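Local coordinates for 3-hexulose-6-phosphate synthase (Mycobacterium gastri, PDB 3AJX), which belongs to the orotidine 5'-phosphate decarboxylase/HUMPS family of TIM-barrel enzymes and holds a bound magnesium ion, at residues A[61-66]-A[82-87]; A[72-77]-A[100-105]; A[129-134]-A[157-162]. The protein carries 1 engineered substitution. All coordinates share one frame; numbering follows the deposited sequence.

Contact 1 of 3, residues A[61-66]-A[82-87]; sequences KTMDAG and TVLGSA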
# COMPACT_ATOMS: atom_id res chain seq x y z
N LYS A 61 -2.17 -4.83 -0.57
CA LYS A 61 -0.89 -4.46 -1.18
C LYS A 61 0.09 -4.12 -0.07
O LYS A 61 0.80 -3.11 -0.13
CB LYS A 61 -1.05 -3.28 -2.14
CG LYS A 61 -1.60 -3.67 -3.51
CD LYS A 61 -1.50 -2.51 -4.50
CE LYS A 61 -2.02 -2.90 -5.87
NZ LYS A 61 -3.47 -3.26 -5.84
N THR A 62 0.13 -4.97 0.94
CA THR A 62 1.01 -4.79 2.08
C THR A 62 2.48 -4.66 1.70
O THR A 62 3.00 -5.44 0.89
CB THR A 62 0.85 -5.95 3.06
OG1 THR A 62 -0.52 -5.99 3.49
CG2 THR A 62 1.76 -5.77 4.27
N MET A 63 3.16 -3.68 2.29
CA MET A 63 4.57 -3.45 2.00
C MET A 63 5.43 -3.68 3.24
O MET A 63 6.63 -3.90 3.13
CB MET A 63 4.77 -2.02 1.49
CG MET A 63 6.18 -1.69 1.05
SD MET A 63 6.76 -2.70 -0.33
CE MET A 63 8.54 -2.51 -0.15
N ASP A 64 4.81 -3.62 4.41
CA ASP A 64 5.53 -3.82 5.66
C ASP A 64 4.55 -4.30 6.73
O ASP A 64 3.34 -4.10 6.59
CB ASP A 64 6.20 -2.51 6.09
CG ASP A 64 7.04 -2.66 7.34
OD1 ASP A 64 7.74 -3.69 7.48
OD2 ASP A 64 7.00 -1.74 8.18
N ALA A 65 5.07 -4.92 7.79
CA ALA A 65 4.23 -5.47 8.86
C ALA A 65 3.29 -6.47 8.20
O ALA A 65 2.06 -6.36 8.29
CB ALA A 65 3.44 -4.36 9.55
N GLY A 66 3.88 -7.44 7.51
CA GLY A 66 3.11 -8.44 6.80
C GLY A 66 2.12 -9.23 7.63
O GLY A 66 0.96 -9.40 7.24
N THR A 82 -3.52 -9.50 -0.31
CA THR A 82 -2.34 -9.29 -1.15
C THR A 82 -1.21 -8.63 -0.40
O THR A 82 -1.43 -7.77 0.46
CB THR A 82 -2.64 -8.42 -2.40
OG1 THR A 82 -3.17 -7.15 -2.00
CG2 THR A 82 -3.60 -9.11 -3.31
N VAL A 83 0.00 -9.05 -0.75
CA VAL A 83 1.23 -8.50 -0.20
C VAL A 83 2.04 -8.21 -1.46
O VAL A 83 1.99 -9.00 -2.41
CB VAL A 83 2.00 -9.53 0.65
CG1 VAL A 83 3.32 -8.93 1.13
CG2 VAL A 83 1.15 -9.96 1.83
N LEU A 84 2.74 -7.09 -1.50
CA LEU A 84 3.53 -6.74 -2.68
C LEU A 84 4.77 -7.62 -2.83
O LEU A 84 5.44 -7.94 -1.86
CB LEU A 84 3.98 -5.28 -2.60
CG LEU A 84 2.88 -4.23 -2.72
CD1 LEU A 84 3.48 -2.83 -2.57
CD2 LEU A 84 2.18 -4.37 -4.06
N GLY A 85 5.06 -8.01 -4.07
CA GLY A 85 6.24 -8.81 -4.32
C GLY A 85 7.49 -8.02 -4.01
O GLY A 85 8.56 -8.59 -3.81
N SER A 86 7.36 -6.70 -3.97
CA SER A 86 8.48 -5.81 -3.67
C SER A 86 8.79 -5.78 -2.18
O SER A 86 9.82 -5.24 -1.76
CB SER A 86 8.17 -4.40 -4.15
OG SER A 86 6.97 -3.94 -3.56
N ALA A 87 7.90 -6.34 -1.37
CA ALA A 87 8.10 -6.36 0.08
C ALA A 87 9.23 -7.31 0.45
O ALA A 87 9.60 -8.19 -0.32
CB ALA A 87 6.81 -6.79 0.78
O HOH W 1 -2.07 -8.26 3.45
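Thr62 and Val83 form a parallel bridge between adjacent strands, in which Thr62 N and O bond to the residues before and after Val83. The N-H of Thr62 bonds to Thr82 O at 3.2 Å, and Thr62 O receives Leu84 N at 2.9 Å along a nearly straight bond of 170°. One residue earlier a side chain joins in: Lys61 N donates to Thr82 OG1 at 2.9 Å. A chi1 of 57° holds that hydroxyl between the backbone N and the carbonyl carbon of Thr82, turned to the neighbouring strand, where a small beta-branched alcohol can serve as acceptor. Beyond the bridge, Leu84 lays its branches over the first strand: CD2 lies 3.9 Å from Lys61 CG, against the aliphatic part of the lysine, while CD1 reaches Met63 SD. Met63 bends at chi2, bringing SD to 3.5 Å from Ser86 OG and close to the methyl of Ala87, so an unbranched, flexible thioether follows the type I turn from Leu84 to Ala87. A water donates to both Thr62 OG1 and Thr82 O, and Glu69 also bonds the Thr62 hydroxyl.

Farther out, Asp59, a magnesium ligand, pairs with Lys61 NZ and also bonds Thr82 OG1, so one carboxylate positions both residues; Thr33 holds the same ammonium. Leu84 and Ser86 pack on their counterparts in the second subunit. This is a beta-alpha-beta unit of a TIM barrel, with two neighbouring parallel strands ending beside the metal site, where the side chain of Lys61 comes within about 4 Å of the magnesium ion.

Contact 2 of 3, residues A[72-77]-A[100-105]; sequences IAFKAG and QAHNKG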
# COMPACT_ATOMS: atom_id res chain seq x y z
N ILE A 72 -5.28 -8.52 10.38
CA ILE A 72 -6.46 -7.68 10.54
C ILE A 72 -7.43 -7.81 9.37
O ILE A 72 -8.64 -7.72 9.55
CB ILE A 72 -6.07 -6.19 10.80
CG1 ILE A 72 -5.35 -5.59 9.59
CG2 ILE A 72 -5.21 -6.11 12.06
CD1 ILE A 72 -4.96 -4.13 9.79
N ALA A 73 -6.90 -8.03 8.17
CA ALA A 73 -7.76 -8.19 6.99
C ALA A 73 -8.50 -9.53 7.06
O ALA A 73 -9.69 -9.61 6.75
CB ALA A 73 -6.92 -8.10 5.71
N PHE A 74 -7.79 -10.58 7.46
CA PHE A 74 -8.41 -11.90 7.59
C PHE A 74 -9.49 -11.86 8.66
O PHE A 74 -10.59 -12.40 8.46
CB PHE A 74 -7.35 -12.95 7.98
CG PHE A 74 -6.44 -13.35 6.85
CD1 PHE A 74 -5.09 -13.59 7.09
CD2 PHE A 74 -6.93 -13.52 5.56
CE1 PHE A 74 -4.24 -13.98 6.06
CE2 PHE A 74 -6.09 -13.92 4.52
CZ PHE A 74 -4.74 -14.15 4.77
N LYS A 75 -9.19 -11.23 9.79
CA LYS A 75 -10.15 -11.14 10.88
C LYS A 75 -11.37 -10.32 10.49
O LYS A 75 -12.47 -10.53 11.02
CB LYS A 75 -9.48 -10.54 12.12
CG LYS A 75 -8.54 -11.52 12.81
CD LYS A 75 -7.94 -10.96 14.09
CE LYS A 75 -7.18 -12.06 14.83
NZ LYS A 75 -6.73 -11.62 16.18
N ALA A 76 -11.19 -9.41 9.54
CA ALA A 76 -12.28 -8.57 9.06
C ALA A 76 -13.17 -9.31 8.06
O ALA A 76 -14.18 -8.78 7.62
CB ALA A 76 -11.73 -7.29 8.43
N GLY A 77 -12.77 -10.53 7.69
CA GLY A 77 -13.57 -11.31 6.76
C GLY A 77 -12.94 -11.69 5.44
O GLY A 77 -13.56 -12.41 4.64
N GLN A 100 -1.74 -19.11 7.34
CA GLN A 100 -1.75 -20.48 7.84
C GLN A 100 -2.56 -20.60 9.12
O GLN A 100 -3.32 -21.55 9.30
CB GLN A 100 -0.31 -20.96 8.09
CG GLN A 100 0.45 -21.31 6.83
CD GLN A 100 -0.08 -22.56 6.16
OE1 GLN A 100 0.03 -23.66 6.71
NE2 GLN A 100 -0.67 -22.39 4.98
N ALA A 101 -2.41 -19.61 9.99
CA ALA A 101 -3.12 -19.59 11.26
C ALA A 101 -4.64 -19.53 11.09
O ALA A 101 -5.38 -20.04 11.94
CB ALA A 101 -2.65 -18.41 12.10
N HIS A 102 -5.11 -18.92 10.00
CA HIS A 102 -6.54 -18.79 9.75
C HIS A 102 -7.05 -19.71 8.65
O HIS A 102 -8.22 -19.64 8.27
CB HIS A 102 -6.87 -17.35 9.35
CG HIS A 102 -6.62 -16.35 10.44
ND1 HIS A 102 -7.38 -16.30 11.59
CD2 HIS A 102 -5.68 -15.39 10.56
CE1 HIS A 102 -6.91 -15.35 12.38
NE2 HIS A 102 -5.88 -14.77 11.78
N ASN A 103 -6.18 -20.58 8.14
CA ASN A 103 -6.55 -21.49 7.06
C ASN A 103 -7.04 -20.67 5.88
O ASN A 103 -8.05 -21.00 5.24
CB ASN A 103 -7.63 -22.47 7.51
CG ASN A 103 -7.16 -23.40 8.61
OD1 ASN A 103 -6.17 -24.11 8.44
ND2 ASN A 103 -7.86 -23.38 9.73
N LYS A 104 -6.33 -19.58 5.59
CA LYS A 104 -6.67 -18.71 4.48
C LYS A 104 -5.45 -18.55 3.60
O LYS A 104 -4.52 -19.36 3.69
CB LYS A 104 -7.19 -17.37 5.01
CG LYS A 104 -8.60 -17.49 5.60
CD LYS A 104 -9.13 -16.19 6.18
CE LYS A 104 -10.59 -16.36 6.61
NZ LYS A 104 -11.17 -15.12 7.22
N GLY A 105 -5.42 -17.54 2.73
CA GLY A 105 -4.26 -17.44 1.86
C GLY A 105 -3.75 -16.08 1.46
O GLY A 105 -4.47 -15.08 1.49
O HOH W 2 -13.70 -15.09 5.53
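His102, in the last turn of its helix, leans its imidazole on the neighbouring helix end, CD2 lying 3.9 Å from Phe74 CB. The two rings meet obliquely, with planes at 54°, and Lys75 CE approaches the imidazole at its edge. Asp71 accepts a hydrogen bond from His102 NE2, fixing the ring's rotation. Asn103 is the first residue to leave helical angles, in a Schellman motif; its positive phi is a conformation that asparagine tolerates well, and it turns the chain toward Lys104. The side chain of Lys104 runs past Phe74 in the opposite direction. Its CB makes a CH-pi contact over one face of the phenyl ring, 4.0 Å from the centroid, and CD comes to 3.5 Å from Phe74 CD2. Because the chain is extended beyond CG, NZ arrives at the end of the first helix. Ala78 O is its stronger hydrogen-bond acceptor there; Phe74 O takes a weak hydrogen bond of 3.0 Å from NZ, and a water links NZ to Gly77 O, so a long amphipathic residue suits the place. Gly105 finishes the run with its O at the ring edge, in plane, 3.4 Å from Phe74 CZ. Phe74 is thus wedged between the ends of helices 66-75 and 89-102, its side chain also touching Val81 of strand 80-84, while Gly105 opens strand 105-109.

Contact 3 of 3, residues A[129-134]-A[157-162]; sequences KFVEMH and ARVPFS
Met133 reaches across to both the strand and the preceding helix end of segment 157-162. Its CB lies 3.6 Å from Ser162 O, the acceptor of Met133 N; CG touches Phe161 CD2 at 3.9 Å, the two side chains crossing at about a right angle. A bend at chi2 (-55°) then leads the chain on until CE meets Ala157 CB at 3.8 Å. Such a long, pliable side chain can bridge a phenyl ring and the methyl of a helical alanine. Val131 joins the same apolar layer, its CG1 against Val159 CG1 and its CG2 against Phe161 CB.

The backbones run parallel, with Val131 paired to Phe161 and Glu132 to Ser162. Pro160 has no N-H to offer, but its O accepts Val131 N at 3.0 Å, and Ser162 N returns a bond to Val131 O. On the face bearing Glu132 and Ser162, the serine OG packs on Glu132 CG and lies at the edge of the Phe130 ring. One water joins Glu132 OE1 to Ser162 OG, each at 2.7 Å. The side chain of Glu132 comes within about 4 Å of the magnesium ion. The contact therefore separates its chemistry: an apolar layer toward helix 116-125, and within the barrel a water-bridged Glu132-Ser162 pair beside the Phe130 ring.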
# COMPACT_ATOMS: atom_id res chain seq x y z
N LYS A 129 -0.14 -18.49 -2.08
CA LYS A 129 -1.07 -19.42 -2.72
C LYS A 129 -0.88 -19.27 -4.23
O LYS A 129 -0.72 -20.26 -4.96
CB LYS A 129 -2.52 -19.09 -2.33
CG LYS A 129 -2.80 -19.28 -0.85
CD LYS A 129 -2.52 -20.71 -0.41
CE LYS A 129 -2.77 -20.90 1.08
NZ LYS A 129 -2.42 -22.28 1.51
N PHE A 130 -0.93 -18.03 -4.70
CA PHE A 130 -0.69 -17.74 -6.09
C PHE A 130 -0.16 -16.33 -6.19
O PHE A 130 -0.12 -15.60 -5.20
CB PHE A 130 -1.94 -17.95 -6.98
CG PHE A 130 -3.16 -17.16 -6.56
CD1 PHE A 130 -4.03 -17.66 -5.60
CD2 PHE A 130 -3.49 -15.97 -7.21
CE1 PHE A 130 -5.22 -17.00 -5.29
CE2 PHE A 130 -4.69 -15.30 -6.92
CZ PHE A 130 -5.56 -15.82 -5.96
N VAL A 131 0.29 -15.96 -7.38
CA VAL A 131 0.82 -14.62 -7.59
C VAL A 131 -0.04 -13.93 -8.62
O VAL A 131 -0.69 -14.59 -9.43
CB VAL A 131 2.29 -14.66 -8.09
CG1 VAL A 131 3.18 -15.31 -7.04
CG2 VAL A 131 2.37 -15.43 -9.40
N GLU A 132 -0.07 -12.61 -8.57
CA GLU A 132 -0.86 -11.86 -9.52
C GLU A 132 0.06 -11.16 -10.52
O GLU A 132 0.87 -10.32 -10.14
CB GLU A 132 -1.74 -10.83 -8.80
CG GLU A 132 -2.69 -10.07 -9.72
CD GLU A 132 -3.66 -9.18 -8.98
OE1 GLU A 132 -4.54 -9.71 -8.26
OE2 GLU A 132 -3.56 -7.94 -9.11
N MET A 133 -0.05 -11.57 -11.78
CA MET A 133 0.74 -10.95 -12.85
C MET A 133 -0.12 -9.74 -13.12
O MET A 133 -1.08 -9.77 -13.89
CB MET A 133 0.81 -11.88 -14.05
CG MET A 133 1.68 -13.11 -13.80
SD MET A 133 3.34 -12.63 -13.25
CE MET A 133 4.09 -14.23 -12.91
N HIS A 134 0.24 -8.66 -12.45
CA HIS A 134 -0.52 -7.42 -12.47
C HIS A 134 0.13 -6.20 -13.11
O HIS A 134 1.30 -5.89 -12.87
CB HIS A 134 -0.87 -7.10 -11.01
CG HIS A 134 -1.85 -5.99 -10.83
ND1 HIS A 134 -2.14 -5.46 -9.59
CD2 HIS A 134 -2.62 -5.32 -11.72
CE1 HIS A 134 -3.05 -4.51 -9.73
NE2 HIS A 134 -3.36 -4.41 -11.01
N ALA A 157 6.77 -18.46 -15.14
CA ALA A 157 6.81 -18.55 -13.68
C ALA A 157 6.59 -19.95 -13.12
O ALA A 157 7.23 -20.34 -12.15
CB ALA A 157 5.78 -17.59 -13.08
N ARG A 158 5.68 -20.70 -13.73
CA ARG A 158 5.37 -22.04 -13.26
C ARG A 158 4.93 -21.98 -11.79
O ARG A 158 5.37 -22.76 -10.94
CB ARG A 158 6.58 -22.96 -13.45
CG ARG A 158 6.89 -23.22 -14.93
CD ARG A 158 8.17 -24.02 -15.10
NE ARG A 158 8.41 -24.40 -16.50
CZ ARG A 158 8.73 -23.54 -17.46
NH1 ARG A 158 8.85 -22.25 -17.21
NH2 ARG A 158 8.94 -23.99 -18.69
N VAL A 159 4.07 -21.01 -11.52
CA VAL A 159 3.49 -20.77 -10.20
C VAL A 159 2.02 -20.42 -10.45
O VAL A 159 1.72 -19.70 -11.39
CB VAL A 159 4.16 -19.55 -9.50
CG1 VAL A 159 3.47 -19.26 -8.19
CG2 VAL A 159 5.64 -19.82 -9.28
N PRO A 160 1.09 -20.95 -9.63
CA PRO A 160 -0.32 -20.61 -9.87
C PRO A 160 -0.44 -19.09 -9.96
O PRO A 160 0.09 -18.38 -9.10
CB PRO A 160 -1.03 -21.18 -8.65
CG PRO A 160 -0.19 -22.39 -8.32
CD PRO A 160 1.22 -21.86 -8.47
N PHE A 161 -1.13 -18.59 -10.98
CA PHE A 161 -1.23 -17.14 -11.13
C PHE A 161 -2.55 -16.61 -11.65
O PHE A 161 -3.35 -17.33 -12.25
CB PHE A 161 -0.11 -16.62 -12.05
CG PHE A 161 -0.28 -17.00 -13.51
CD1 PHE A 161 0.04 -18.29 -13.95
CD2 PHE A 161 -0.76 -16.08 -14.43
CE1 PHE A 161 -0.11 -18.63 -15.30
CE2 PHE A 161 -0.91 -16.41 -15.78
CZ PHE A 161 -0.59 -17.70 -16.21
N SER A 162 -2.76 -15.33 -11.40
CA SER A 162 -3.94 -14.62 -11.87
C SER A 162 -3.41 -13.51 -12.76
O SER A 162 -2.22 -13.17 -12.69
CB SER A 162 -4.73 -14.03 -10.69
OG SER A 162 -3.95 -13.07 -9.99
O HOH W 3 -5.75 -12.13 -8.18

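From the N terminus, strand 55-62 leads into helix 66-75 and returns in strand 80-84, and contact 1 closes this loop. Contact 2 opens on that helix before contact 1 has closed, so the two cross along the chain; it closes the loop that runs from helix 66-75 through strand 80-84 and helix 89-102 to the start of strand 105-109. Contact 3 follows in series, closing the loop from strand 130-134 through helices 137-140 and 148-157 to strand 161-164. Contacts 1 and 3 belong to the same closed sheet and meet at its interior, where Lys61 NZ approaches His134 CE1. Contact 2 ties the outer helices together and meets contact 3 through Lys129, which packs on Lys104 and Gly105.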